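Local coordinates for putative polyphosphate kinase 2 family protein (Arthrobacter aurescens, PDB 3RHF) that probably works as a polyphosphate kinase of the PPK2 family, moving phosphate between polyphosphate and nucleotides on a P-loop kinase-like fold, at residues E34-Y39 / K250-I255; A51-R56 / V257-L262; E62-E67 / G133-F138; L76-Q81 / T180-M185. All blocks are in the same frame, centred on the assembly; numbering follows the deposited sequence.

How the interactions relate
Helix 250-266 joins interactions 1 and 2, whose centres are 13 Å apart: I255 O of the first and Q53 NE2 of the second probably form a hydrogen bond (3.2 Å). Interaction 2 packs on interaction 4 through this helix, which covers one face of the sheet, with L261 CD1 3.5 Å from L78 CD1 and L260 CD1 3.5 Å from V184 CG2. Interactions 2 and 3 share helix 43-69, while interactions 3 and 4 meet inside the sheet, where G136 N lies 2.7 Å from L76 O. A citrate, probably from the crystallisation liquor, binds about 3 Å from the W251 side chain of interaction 1. Interaction 4 is the most central, about 4 Å from the chain centre.

Interaction 1: residues E34-Y39 / K250-I255; sequences ESTPGY and KWYARI
The bend at T36 and P37 rests on the flat ring of Y252, laying the loop before helix 43-69 on the first turns of helix 250-266. T36 CA sits over the centre of one ring face, 3.6 Å from the centroid and 7° off the normal, a CH-pi contact. With its CG anti to the backbone N (chi1 171°), Y252 reaches out from the helix, and its hydroxyl fits against the proline ring, P37 CD being 3.3 Å from Y252 OH. A second bump goes the opposite way: I255 CD1 rests over the middle of one face of the Y39 ring, 3.7 Å from its centroid, a second CH-pi contact. W251 adds a third support: CZ3 is 3.8 Å from Y39 CE2 and CZ2 3.7 Å from T36 CG2. A type II turn from T36 to Y39 shapes the loop, and V10 O holds Y39 OH. Y252 OH donates to P37 O at 2.6 Å, in the carbonyl plane and on a lone pair. A phenylalanine here would probably leave the P37 carbonyl without this donor and the turn freer to shift. Largely apolar, the contact has one short, directional bond to set how the turn sits on the helix.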
loop_
_atom_site.group_PDB
_atom_site.type_symbol
_atom_site.label_atom_id
_atom_site.label_comp_id
_atom_site.label_asym_id
_atom_site.label_seq_id
_atom_site.Cartn_x
_atom_site.Cartn_y
_atom_site.Cartn_z
ATOM N N GLU A 34 25.861 -13.713 -2.608
ATOM C CA GLU A 34 25.263 -14.754 -3.432
ATOM C C GLU A 34 24.660 -15.848 -2.565
ATOM O O GLU A 34 23.822 -16.591 -3.032
ATOM C CB GLU A 34 26.328 -15.393 -4.360
ATOM C CG GLU A 34 26.645 -14.651 -5.676
ATOM C CD GLU A 34 25.424 -14.548 -6.622
ATOM O OE1 GLU A 34 24.468 -15.381 -6.560
ATOM O OE2 GLU A 34 25.399 -13.613 -7.438
ATOM N N SER A 35 25.069 -15.942 -1.304
ATOM C CA SER A 35 24.543 -16.957 -0.385
ATOM C C SER A 35 23.049 -16.758 -0.061
ATOM O O SER A 35 22.496 -15.675 -0.340
ATOM C CB SER A 35 25.343 -16.964 0.928
ATOM O OG SER A 35 25.503 -15.661 1.452
ATOM N N THR A 36 22.439 -17.821 0.498
ATOM C CA THR A 36 21.033 -17.870 0.971
ATOM C C THR A 36 21.007 -18.370 2.424
ATOM O O THR A 36 20.430 -19.414 2.741
ATOM C CB THR A 36 20.166 -18.837 0.107
ATOM O OG1 THR A 36 20.653 -20.174 0.269
ATOM C CG2 THR A 36 20.149 -18.451 -1.419
ATOM N N PRO A 37 21.658 -17.632 3.326
ATOM C CA PRO A 37 21.881 -18.138 4.663
ATOM C C PRO A 37 20.634 -18.553 5.398
ATOM O O PRO A 37 19.636 -17.838 5.410
ATOM C CB PRO A 37 22.493 -16.952 5.391
ATOM C CG PRO A 37 23.064 -16.098 4.347
ATOM C CD PRO A 37 22.184 -16.262 3.166
ATOM N N GLY A 38 20.725 -19.709 6.025
ATOM C CA GLY A 38 19.634 -20.309 6.757
ATOM C C GLY A 38 18.636 -21.038 5.882
ATOM O O GLY A 38 17.735 -21.676 6.429
ATOM N N TYR A 39 18.763 -20.948 4.552
ATOM C CA TYR A 39 17.731 -21.482 3.672
ATOM C C TYR A 39 18.332 -22.569 2.835
ATOM O O TYR A 39 19.310 -22.330 2.123
ATOM C CB TYR A 39 17.154 -20.419 2.726
ATOM C CG TYR A 39 15.813 -20.841 2.104
ATOM C CD1 TYR A 39 14.696 -21.018 2.889
ATOM C CD2 TYR A 39 15.675 -21.077 0.759
ATOM C CE1 TYR A 39 13.497 -21.409 2.357
ATOM C CE2 TYR A 39 14.475 -21.458 0.218
ATOM C CZ TYR A 39 13.396 -21.646 1.020
ATOM O OH TYR A 39 12.167 -21.976 0.503
ATOM N N LYS A 250 17.284 -11.966 -5.781
ATOM C CA LYS A 250 16.119 -11.230 -5.313
ATOM C C LYS A 250 15.166 -12.123 -4.525
ATOM O O LYS A 250 14.667 -11.735 -3.479
ATOM C CB LYS A 250 15.391 -10.554 -6.476
ATOM C CG LYS A 250 16.143 -9.333 -7.144
ATOM C CD LYS A 250 15.225 -8.673 -8.226
ATOM C CE LYS A 250 15.892 -7.669 -9.226
ATOM N NZ LYS A 250 16.018 -8.238 -10.631
ATOM N N TRP A 251 14.944 -13.342 -5.012
ATOM C CA TRP A 251 14.018 -14.263 -4.382
ATOM C C TRP A 251 14.426 -14.531 -2.974
ATOM O O TRP A 251 13.568 -14.685 -2.117
ATOM C CB TRP A 251 13.877 -15.592 -5.157
ATOM C CG TRP A 251 15.121 -16.446 -5.175
ATOM C CD1 TRP A 251 16.114 -16.441 -6.126
ATOM C CD2 TRP A 251 15.500 -17.433 -4.207
ATOM N NE1 TRP A 251 17.089 -17.354 -5.783
ATOM C CE2 TRP A 251 16.736 -17.967 -4.609
ATOM C CE3 TRP A 251 14.927 -17.896 -3.036
ATOM C CZ2 TRP A 251 17.384 -18.938 -3.885
ATOM C CZ3 TRP A 251 15.560 -18.867 -2.325
ATOM C CH2 TRP A 251 16.776 -19.390 -2.751
ATOM N N TYR A 252 15.719 -14.619 -2.705
ATOM C CA TYR A 252 16.137 -14.928 -1.313
ATOM C C TYR A 252 15.915 -13.747 -0.363
ATOM O O TYR A 252 15.431 -13.917 0.769
ATOM C CB TYR A 252 17.581 -15.365 -1.204
ATOM C CG TYR A 252 18.015 -15.448 0.254
ATOM C CD1 TYR A 252 17.532 -16.421 1.071
ATOM C CD2 TYR A 252 18.847 -14.498 0.806
ATOM C CE1 TYR A 252 17.899 -16.497 2.390
ATOM C CE2 TYR A 252 19.209 -14.542 2.110
ATOM C CZ TYR A 252 18.739 -15.547 2.915
ATOM O OH TYR A 252 19.111 -15.616 4.238
ATOM N N ALA A 253 16.317 -12.569 -0.817
ATOM C CA ALA A 253 16.106 -11.351 -0.033
ATOM C C ALA A 253 14.622 -11.181 0.291
ATOM O O ALA A 253 14.286 -10.834 1.406
ATOM C CB ALA A 253 16.638 -10.135 -0.757
ATOM N N ARG A 254 13.733 -11.445 -0.653
ATOM C CA ARG A 254 12.341 -11.310 -0.351
ATOM C C ARG A 254 11.912 -12.202 0.807
ATOM O O ARG A 254 11.171 -11.727 1.678
ATOM C CB ARG A 254 11.483 -11.648 -1.543
ATOM C CG ARG A 254 11.555 -10.652 -2.648
ATOM C CD ARG A 254 10.819 -11.145 -3.864
ATOM N NE ARG A 254 11.202 -10.334 -5.024
ATOM C CZ ARG A 254 11.588 -10.796 -6.226
ATOM N NH1 ARG A 254 11.632 -12.092 -6.526
ATOM N NH2 ARG A 254 11.883 -9.925 -7.172
ATOM N N ILE A 255 12.294 -13.481 0.806
ATOM C CA ILE A 255 11.875 -14.367 1.871
ATOM C C ILE A 255 12.637 -14.140 3.167
ATOM O O ILE A 255 12.179 -14.521 4.229
ATOM C CB ILE A 255 11.956 -15.839 1.501
ATOM C CG1 ILE A 255 13.386 -16.232 1.048
ATOM C CG2 ILE A 255 10.912 -16.161 0.473
ATOM C CD1 ILE A 255 13.567 -17.748 0.833
#

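Interaction 2: residues A51-R56 / V257-L262; sequences AAQDAR and VQQLLL
The amide of Q53 points its NE2 edge at Q259 OE1, a 2.7 Å hydrogen bond, but comes to that carbonyl from above its plane (37° out of it), the two amide planes being 43° apart. Q259 OE1 also lies near the plane of the R56 guanidinium, at its edge, and a water joins R56 NH1 to Q259 NE2. A bend in the Q259 chain brings its amide back to these partners. The other end of the Q53 amide, OE1, lies 3.3 Å from Q258 CB. Q258 NE2 appears bonded to D54 OD1, an oxygen less surely placed, while Q258 OE1 bonds to H94. L262 adds the apolar part, its CD1 3.8 Å from Q53 CG and its CD2 3.7 Å from R56 CB. A leucine in place of Q53 would probably cost Q259 OE1 this donor and break the side-chain tie to the I255 carbonyl, which would keep its own helix bond. R56 also forms a salt bridge with E11. The two segment axes come within 10.3 Å, at 29°, broadly parallel. Helix 250-266 lies between helix 43-69 and the sheet, V257, L260 and L261 packing onto strands 75-82 and 179-187, while D54 touches helix 88-98.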
loop_
_atom_site.group_PDB
_atom_site.type_symbol
_atom_site.label_atom_id
_atom_site.label_comp_id
_atom_site.label_asym_id
_atom_site.label_seq_id
_atom_site.Cartn_x
_atom_site.Cartn_y
_atom_site.Cartn_z
ATOM N N ALA A 51 4.713 -17.163 -1.020
ATOM C CA ALA A 51 3.260 -17.031 -1.134
ATOM C C ALA A 51 2.625 -17.451 0.183
ATOM O O ALA A 51 1.562 -16.970 0.561
ATOM C CB ALA A 51 2.711 -17.904 -2.307
ATOM N N ALA A 52 3.290 -18.362 0.895
ATOM C CA ALA A 52 2.785 -18.808 2.162
ATOM C C ALA A 52 3.053 -17.709 3.206
ATOM O O ALA A 52 2.232 -17.450 4.108
ATOM C CB ALA A 52 3.444 -20.110 2.535
ATOM N N GLN A 53 4.236 -17.099 3.095
ATOM C CA GLN A 53 4.644 -16.014 3.983
ATOM C C GLN A 53 3.634 -14.891 3.922
ATOM O O GLN A 53 3.302 -14.341 4.951
ATOM C CB GLN A 53 6.026 -15.505 3.618
ATOM C CG GLN A 53 7.123 -16.393 4.131
ATOM C CD GLN A 53 8.473 -15.851 3.853
ATOM O OE1 GLN A 53 8.652 -15.147 2.874
ATOM N NE2 GLN A 53 9.466 -16.167 4.732
ATOM N N ASP A 54 3.123 -14.607 2.711
ATOM C CA ASP A 54 2.202 -13.506 2.469
ATOM C C ASP A 54 0.932 -13.677 3.306
ATOM O O ASP A 54 0.476 -12.725 3.897
ATOM C CB ASP A 54 1.798 -13.415 0.984
ATOM C CG ASP A 54 2.953 -13.018 0.063
ATOM O OD1 ASP A 54 4.050 -12.685 0.571
ATOM O OD2 ASP A 54 2.785 -13.065 -1.194
ATOM N N ALA A 55 0.343 -14.880 3.260
ATOM C CA ALA A 55 -0.832 -15.218 4.034
ATOM C C ALA A 55 -0.528 -15.126 5.513
ATOM O O ALA A 55 -1.315 -14.556 6.280
ATOM C CB ALA A 55 -1.333 -16.609 3.695
ATOM N N ARG A 56 0.609 -15.656 5.934
ATOM C CA ARG A 56 0.988 -15.526 7.338
ATOM C C ARG A 56 1.117 -14.062 7.817
ATOM O O ARG A 56 0.648 -13.718 8.918
ATOM C CB ARG A 56 2.291 -16.241 7.591
ATOM C CG ARG A 56 2.195 -17.749 7.423
ATOM C CD ARG A 56 3.569 -18.337 7.607
ATOM N NE ARG A 56 3.640 -19.644 7.011
ATOM C CZ ARG A 56 4.756 -20.321 6.775
ATOM N NH1 ARG A 56 5.948 -19.830 7.106
ATOM N NH2 ARG A 56 4.659 -21.517 6.215
ATOM N N VAL A 257 13.643 -11.049 4.252
ATOM C CA VAL A 257 12.987 -9.898 4.815
ATOM C C VAL A 257 11.666 -10.336 5.380
ATOM O O VAL A 257 11.367 -10.080 6.560
ATOM C CB VAL A 257 12.855 -8.719 3.846
ATOM C CG1 VAL A 257 12.022 -7.641 4.494
ATOM C CG2 VAL A 257 14.229 -8.103 3.548
ATOM N N GLN A 258 10.883 -11.065 4.598
ATOM C CA GLN A 258 9.587 -11.480 5.144
ATOM C C GLN A 258 9.671 -12.328 6.395
ATOM O O GLN A 258 8.882 -12.124 7.326
ATOM C CB GLN A 258 8.616 -12.076 4.089
ATOM C CG GLN A 258 7.719 -10.945 3.617
ATOM C CD GLN A 258 6.704 -11.289 2.567
ATOM O OE1 GLN A 258 6.619 -10.602 1.542
ATOM N NE2 GLN A 258 5.867 -12.306 2.834
ATOM N N GLN A 259 10.634 -13.235 6.468
ATOM C CA GLN A 259 10.701 -14.129 7.646
ATOM C C GLN A 259 11.134 -13.344 8.843
ATOM O O GLN A 259 10.709 -13.617 9.951
ATOM C CB GLN A 259 11.611 -15.337 7.429
ATOM C CG GLN A 259 11.361 -16.507 8.381
ATOM C CD GLN A 259 9.992 -17.128 8.219
ATOM O OE1 GLN A 259 9.573 -17.513 7.127
ATOM N NE2 GLN A 259 9.282 -17.238 9.314
ATOM N N LEU A 260 11.925 -12.311 8.623
ATOM C CA LEU A 260 12.344 -11.414 9.724
ATOM C C LEU A 260 11.168 -10.700 10.359
ATOM O O LEU A 260 11.059 -10.627 11.593
ATOM C CB LEU A 260 13.348 -10.380 9.207
ATOM C CG LEU A 260 14.819 -10.809 9.175
ATOM C CD1 LEU A 260 15.609 -9.699 8.537
ATOM C CD2 LEU A 260 15.421 -11.150 10.559
ATOM N N LEU A 261 10.317 -10.167 9.482
ATOM C CA LEU A 261 9.032 -9.597 9.859
ATOM C C LEU A 261 8.154 -10.540 10.620
ATOM O O LEU A 261 7.635 -10.171 11.652
ATOM C CB LEU A 261 8.271 -9.193 8.623
ATOM C CG LEU A 261 8.072 -7.733 8.350
ATOM C CD1 LEU A 261 9.279 -6.866 8.755
ATOM C CD2 LEU A 261 7.796 -7.597 6.870
ATOM N N LEU A 262 7.961 -11.746 10.089
ATOM C CA LEU A 262 7.059 -12.741 10.748
ATOM C C LEU A 262 7.573 -13.167 12.116
ATOM O O LEU A 262 6.781 -13.354 13.026
ATOM C CB LEU A 262 6.821 -14.004 9.890
ATOM C CG LEU A 262 6.131 -13.707 8.553
ATOM C CD1 LEU A 262 6.462 -14.784 7.486
ATOM C CD2 LEU A 262 4.627 -13.561 8.682
HETATM O O HOH W 1 6.754 -18.190 9.368
#

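Interaction 3: residues E62-E67 / G133-F138; sequences EKLFAE and GMVGVF
G133 packs its bare backbone straight against the helix, with CA-H...O contacts running both ways and no hydrogen bond between the segments. F65 CA approaches G133 O at 3.4 Å, and G133 CA approaches L64 O at 3.6 Å. The CA atoms of F65 and G133 are 4.3 Å apart. A beta carbon at G133 would lie about 3.5 Å from L64 O and 3.6 Å from F65 O, and the positive phi of G133 (77°) also favours glycine. This is where the last turns of helix 43-69 meet the entry to strand 135-139, part of the parallel sheet in the alpha/beta/alpha sandwich of this P-loop NTPase relative. L64, its CG anti to the backbone N (chi1 -171°), puts CD2 3.5 Å from M134 O and 3.7 Å from V135 CG2, crossing the valine at about a right angle. F65 lies alongside the selenomethionine M134 in a Met-aromatic contact: SE of M134 is 4.1 Å from F65 CE1 and, seen from the ring centroid, 82° off the normal, so selenium meets the ring edge. Backbone bonds from M134 and G136 to L76 carry the strand into the sheet, and W208 of the second subunit packs on E62 and A66.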
loop_
_atom_site.group_PDB
_atom_site.type_symbol
_atom_site.label_atom_id
_atom_site.label_comp_id
_atom_site.label_asym_id
_atom_site.label_seq_id
_atom_site.Cartn_x
_atom_site.Cartn_y
_atom_site.Cartn_z
ATOM N N GLU A 62 -2.840 -8.108 10.716
ATOM C CA GLU A 62 -4.209 -7.821 11.017
ATOM C C GLU A 62 -4.441 -7.956 12.495
ATOM O O GLU A 62 -5.169 -7.171 13.042
ATOM C CB GLU A 62 -5.150 -8.717 10.252
ATOM C CG GLU A 62 -6.611 -8.396 10.559
ATOM C CD GLU A 62 -7.648 -9.064 9.603
ATOM O OE1 GLU A 62 -7.885 -8.482 8.497
ATOM O OE2 GLU A 62 -8.261 -10.110 9.987
ATOM N N LYS A 63 -3.783 -8.903 13.142
ATOM C CA LYS A 63 -3.828 -8.998 14.590
ATOM C C LYS A 63 -3.159 -7.853 15.295
ATOM O O LYS A 63 -3.726 -7.289 16.212
ATOM C CB LYS A 63 -3.205 -10.274 15.076
ATOM C CG LYS A 63 -4.021 -11.518 14.778
ATOM C CD LYS A 63 -3.343 -12.732 15.426
ATOM C CE LYS A 63 -3.992 -14.061 15.036
ATOM N NZ LYS A 63 -3.195 -15.224 15.515
ATOM N N LEU A 64 -1.949 -7.492 14.885
ATOM C CA LEU A 64 -1.311 -6.260 15.410
ATOM C C LEU A 64 -2.289 -5.104 15.409
ATOM O O LEU A 64 -2.497 -4.437 16.397
ATOM C CB LEU A 64 -0.064 -5.865 14.576
ATOM C CG LEU A 64 0.831 -4.728 15.139
ATOM C CD1 LEU A 64 1.498 -5.168 16.391
ATOM C CD2 LEU A 64 1.904 -4.342 14.150
ATOM N N PHE A 65 -2.897 -4.876 14.260
ATOM C CA PHE A 65 -3.882 -3.809 14.089
ATOM C C PHE A 65 -5.084 -3.922 15.031
ATOM O O PHE A 65 -5.475 -2.978 15.652
ATOM C CB PHE A 65 -4.370 -3.827 12.658
ATOM C CG PHE A 65 -5.182 -2.637 12.290
ATOM C CD1 PHE A 65 -4.583 -1.474 11.913
ATOM C CD2 PHE A 65 -6.533 -2.674 12.379
ATOM C CE1 PHE A 65 -5.348 -0.350 11.594
ATOM C CE2 PHE A 65 -7.295 -1.559 12.061
ATOM C CZ PHE A 65 -6.702 -0.405 11.657
ATOM N N ALA A 66 -5.662 -5.108 15.122
ATOM C CA ALA A 66 -6.867 -5.342 15.918
ATOM C C ALA A 66 -6.521 -5.053 17.346
ATOM O O ALA A 66 -7.286 -4.388 18.055
ATOM C CB ALA A 66 -7.354 -6.764 15.769
ATOM N N GLU A 67 -5.357 -5.540 17.765
ATOM C CA GLU A 67 -4.892 -5.310 19.131
ATOM C C GLU A 67 -4.708 -3.829 19.374
ATOM O O GLU A 67 -5.105 -3.304 20.417
ATOM C CB GLU A 67 -3.577 -6.032 19.403
ATOM C CG GLU A 67 -3.679 -7.536 19.411
ATOM C CD GLU A 67 -3.411 -8.163 20.776
ATOM O OE1 GLU A 67 -3.987 -7.690 21.767
ATOM O OE2 GLU A 67 -2.655 -9.154 20.854
ATOM N N GLY A 133 -0.368 -0.282 16.891
ATOM C CA GLY A 133 -1.045 -1.182 16.001
ATOM C C GLY A 133 -0.633 -1.090 14.548
ATOM O O GLY A 133 -1.210 -1.793 13.710
HETATM N N MSE A 134 0.343 -0.247 14.224
HETATM C CA MSE A 134 0.712 -0.075 12.840
HETATM C C MSE A 134 2.022 -0.769 12.512
HETATM O O MSE A 134 2.845 -1.014 13.407
HETATM C CB MSE A 134 0.814 1.386 12.491
HETATM C CG MSE A 134 -0.446 2.231 12.773
HETATM SE SE MSE A 134 -1.914 1.824 11.544
HETATM C CE MSE A 134 -1.284 2.619 9.875
ATOM N N VAL A 135 2.181 -1.143 11.230
ATOM C CA VAL A 135 3.483 -1.570 10.700
ATOM C C VAL A 135 4.031 -0.426 9.923
ATOM O O VAL A 135 3.459 0.012 8.941
ATOM C CB VAL A 135 3.383 -2.791 9.762
ATOM C CG1 VAL A 135 4.730 -3.051 9.108
ATOM C CG2 VAL A 135 2.878 -4.058 10.562
ATOM N N GLY A 136 5.130 0.098 10.372
ATOM C CA GLY A 136 5.765 1.201 9.649
ATOM C C GLY A 136 6.867 0.671 8.765
ATOM O O GLY A 136 7.646 -0.233 9.182
ATOM N N VAL A 137 6.943 1.196 7.541
ATOM C CA VAL A 137 8.052 0.841 6.658
ATOM C C VAL A 137 8.790 2.081 6.226
ATOM O O VAL A 137 8.202 3.000 5.638
ATOM C CB VAL A 137 7.595 0.009 5.449
ATOM C CG1 VAL A 137 8.775 -0.162 4.466
ATOM C CG2 VAL A 137 7.012 -1.345 5.906
ATOM N N PHE A 138 10.091 2.083 6.538
ATOM C CA PHE A 138 11.043 3.116 6.104
ATOM C C PHE A 138 11.928 2.598 4.939
ATOM O O PHE A 138 12.866 1.795 5.141
ATOM C CB PHE A 138 11.972 3.542 7.257
ATOM C CG PHE A 138 11.347 4.459 8.315
ATOM C CD1 PHE A 138 10.033 4.912 8.244
ATOM C CD2 PHE A 138 12.127 4.872 9.390
ATOM C CE1 PHE A 138 9.493 5.774 9.256
ATOM C CE2 PHE A 138 11.604 5.687 10.403
ATOM C CZ PHE A 138 10.283 6.140 10.335
#

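Interaction 4: residues L76-Q81 / T180-M185; sequences LLLILQ and TIVKVM
L80 and V184 lie side by side, pointing the same way, with L80 CD2 3.4 Å from V184 CG1. On the same face of the sheet L78 and V182 meet more obliquely, L78 CD1 resting 3.6 Å from V182 CG1; the leucine CG stands anti to the backbone N (chi1 179°). The opposite face carries I79, whose CD1 reaches between two neighbours: it crosses I181, 4.0 Å from CG2 of that residue, and runs alongside K183, 4.1 Å from its CG. The strands that carry them are parallel and in step from L76 beside T180 to Q81 beside M185, tied by five backbone hydrogen bonds. The shortest joins V182 N to L77 O (2.7 Å), while V184 N comes to I79 O with a C=O...N angle of 177°. The polar ends on the I79 face are satisfied beyond the strands: K183 NZ forms a salt bridge with E171, and Q81 bonds to S141 and E144. With 135-139 on one side of it and 179-187 on the other, strand 75-82 is the middle one of the five-stranded parallel sheet. Helix 250-266 covers the face with L76, L78, V182 and V184, and helix 157-176 packs on L77 and I181 of the other.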
loop_
_atom_site.group_PDB
_atom_site.type_symbol
_atom_site.label_atom_id
_atom_site.label_comp_id
_atom_site.label_asym_id
_atom_site.label_seq_id
_atom_site.Cartn_x
_atom_site.Cartn_y
_atom_site.Cartn_z
ATOM N N LEU A 76 5.328 -1.996 14.912
ATOM C CA LEU A 76 6.504 -2.506 14.278
ATOM C C LEU A 76 7.035 -1.534 13.254
ATOM O O LEU A 76 6.296 -0.815 12.629
ATOM C CB LEU A 76 6.176 -3.873 13.637
ATOM C CG LEU A 76 7.388 -4.765 13.279
ATOM C CD1 LEU A 76 7.212 -6.192 13.670
ATOM C CD2 LEU A 76 7.652 -4.703 11.837
ATOM N N LEU A 77 8.346 -1.527 13.083
ATOM C CA LEU A 77 9.041 -0.606 12.175
ATOM C C LEU A 77 10.146 -1.382 11.453
ATOM O O LEU A 77 11.135 -1.826 12.076
ATOM C CB LEU A 77 9.643 0.596 12.938
ATOM C CG LEU A 77 10.409 1.669 12.104
ATOM C CD1 LEU A 77 9.534 2.280 10.981
ATOM C CD2 LEU A 77 11.065 2.794 12.909
ATOM N N LEU A 78 9.934 -1.540 10.137
ATOM C CA LEU A 78 10.879 -2.105 9.235
ATOM C C LEU A 78 11.670 -0.985 8.602
ATOM O O LEU A 78 11.078 -0.095 7.955
ATOM C CB LEU A 78 10.146 -2.875 8.166
ATOM C CG LEU A 78 10.955 -3.571 7.058
ATOM C CD1 LEU A 78 11.834 -4.726 7.620
ATOM C CD2 LEU A 78 10.017 -4.100 5.994
ATOM N N ILE A 79 13.000 -1.025 8.798
ATOM C CA ILE A 79 13.941 -0.122 8.160
ATOM C C ILE A 79 14.753 -0.854 7.108
ATOM O O ILE A 79 15.521 -1.775 7.435
ATOM C CB ILE A 79 14.979 0.548 9.179
ATOM C CG1 ILE A 79 14.245 1.356 10.260
ATOM C CG2 ILE A 79 15.892 1.467 8.448
ATOM C CD1 ILE A 79 15.084 1.904 11.377
ATOM N N LEU A 80 14.630 -0.382 5.867
ATOM C CA LEU A 80 15.476 -0.852 4.767
ATOM C C LEU A 80 16.527 0.147 4.304
ATOM O O LEU A 80 16.196 1.271 3.972
ATOM C CB LEU A 80 14.656 -1.212 3.585
ATOM C CG LEU A 80 13.760 -2.379 3.902
ATOM C CD1 LEU A 80 12.586 -2.322 2.910
ATOM C CD2 LEU A 80 14.530 -3.685 3.822
ATOM N N GLN A 81 17.785 -0.284 4.275
ATOM C CA GLN A 81 18.854 0.459 3.582
ATOM C C GLN A 81 19.510 -0.445 2.574
ATOM O O GLN A 81 19.651 -1.665 2.814
ATOM C CB GLN A 81 19.916 0.908 4.573
ATOM C CG GLN A 81 19.435 1.914 5.630
ATOM C CD GLN A 81 19.350 3.292 5.093
ATOM O OE1 GLN A 81 18.618 4.113 5.605
ATOM N NE2 GLN A 81 20.082 3.557 4.048
ATOM N N THR A 180 8.745 -2.615 17.948
ATOM C CA THR A 180 9.802 -3.555 17.595
ATOM C C THR A 180 10.473 -3.129 16.297
ATOM O O THR A 180 9.817 -3.054 15.241
ATOM C CB THR A 180 9.290 -4.976 17.443
ATOM O OG1 THR A 180 8.672 -5.384 18.676
ATOM C CG2 THR A 180 10.465 -5.929 17.124
ATOM N N ILE A 181 11.788 -2.892 16.352
ATOM C CA ILE A 181 12.492 -2.333 15.191
ATOM C C ILE A 181 13.226 -3.406 14.468
ATOM O O ILE A 181 14.134 -3.993 15.015
ATOM C CB ILE A 181 13.510 -1.189 15.571
ATOM C CG1 ILE A 181 12.764 0.004 16.172
ATOM C CG2 ILE A 181 14.406 -0.765 14.327
ATOM C CD1 ILE A 181 13.687 1.010 16.921
ATOM N N VAL A 182 12.846 -3.633 13.220
ATOM C CA VAL A 182 13.538 -4.591 12.349
ATOM C C VAL A 182 14.397 -3.880 11.299
ATOM O O VAL A 182 13.841 -3.325 10.331
ATOM C CB VAL A 182 12.548 -5.462 11.614
ATOM C CG1 VAL A 182 13.258 -6.238 10.561
ATOM C CG2 VAL A 182 11.844 -6.407 12.592
ATOM N N LYS A 183 15.727 -3.912 11.460
ATOM C CA LYS A 183 16.621 -3.194 10.555
ATOM C C LYS A 183 17.262 -4.159 9.539
ATOM O O LYS A 183 17.828 -5.189 9.909
ATOM C CB LYS A 183 17.713 -2.438 11.324
ATOM C CG LYS A 183 17.181 -1.472 12.377
ATOM C CD LYS A 183 18.229 -0.423 12.854
ATOM C CE LYS A 183 19.420 -1.010 13.664
ATOM N NZ LYS A 183 19.868 -0.183 14.849
ATOM N N VAL A 184 17.143 -3.836 8.263
ATOM C CA VAL A 184 17.616 -4.713 7.217
ATOM C C VAL A 184 18.501 -3.938 6.261
ATOM O O VAL A 184 18.160 -2.828 5.786
ATOM C CB VAL A 184 16.443 -5.339 6.447
ATOM C CG1 VAL A 184 16.891 -5.768 5.087
ATOM C CG2 VAL A 184 15.873 -6.506 7.246
HETATM N N MSE A 185 19.667 -4.505 5.979
HETATM C CA MSE A 185 20.502 -3.972 4.885
HETATM C C MSE A 185 20.579 -4.993 3.782
HETATM O O MSE A 185 21.003 -6.126 3.987
HETATM C CB MSE A 185 21.872 -3.592 5.369
HETATM C CG MSE A 185 22.679 -2.809 4.296
HETATM SE SE MSE A 185 24.219 -3.871 3.638
HETATM C CE MSE A 185 25.085 -2.491 2.462
#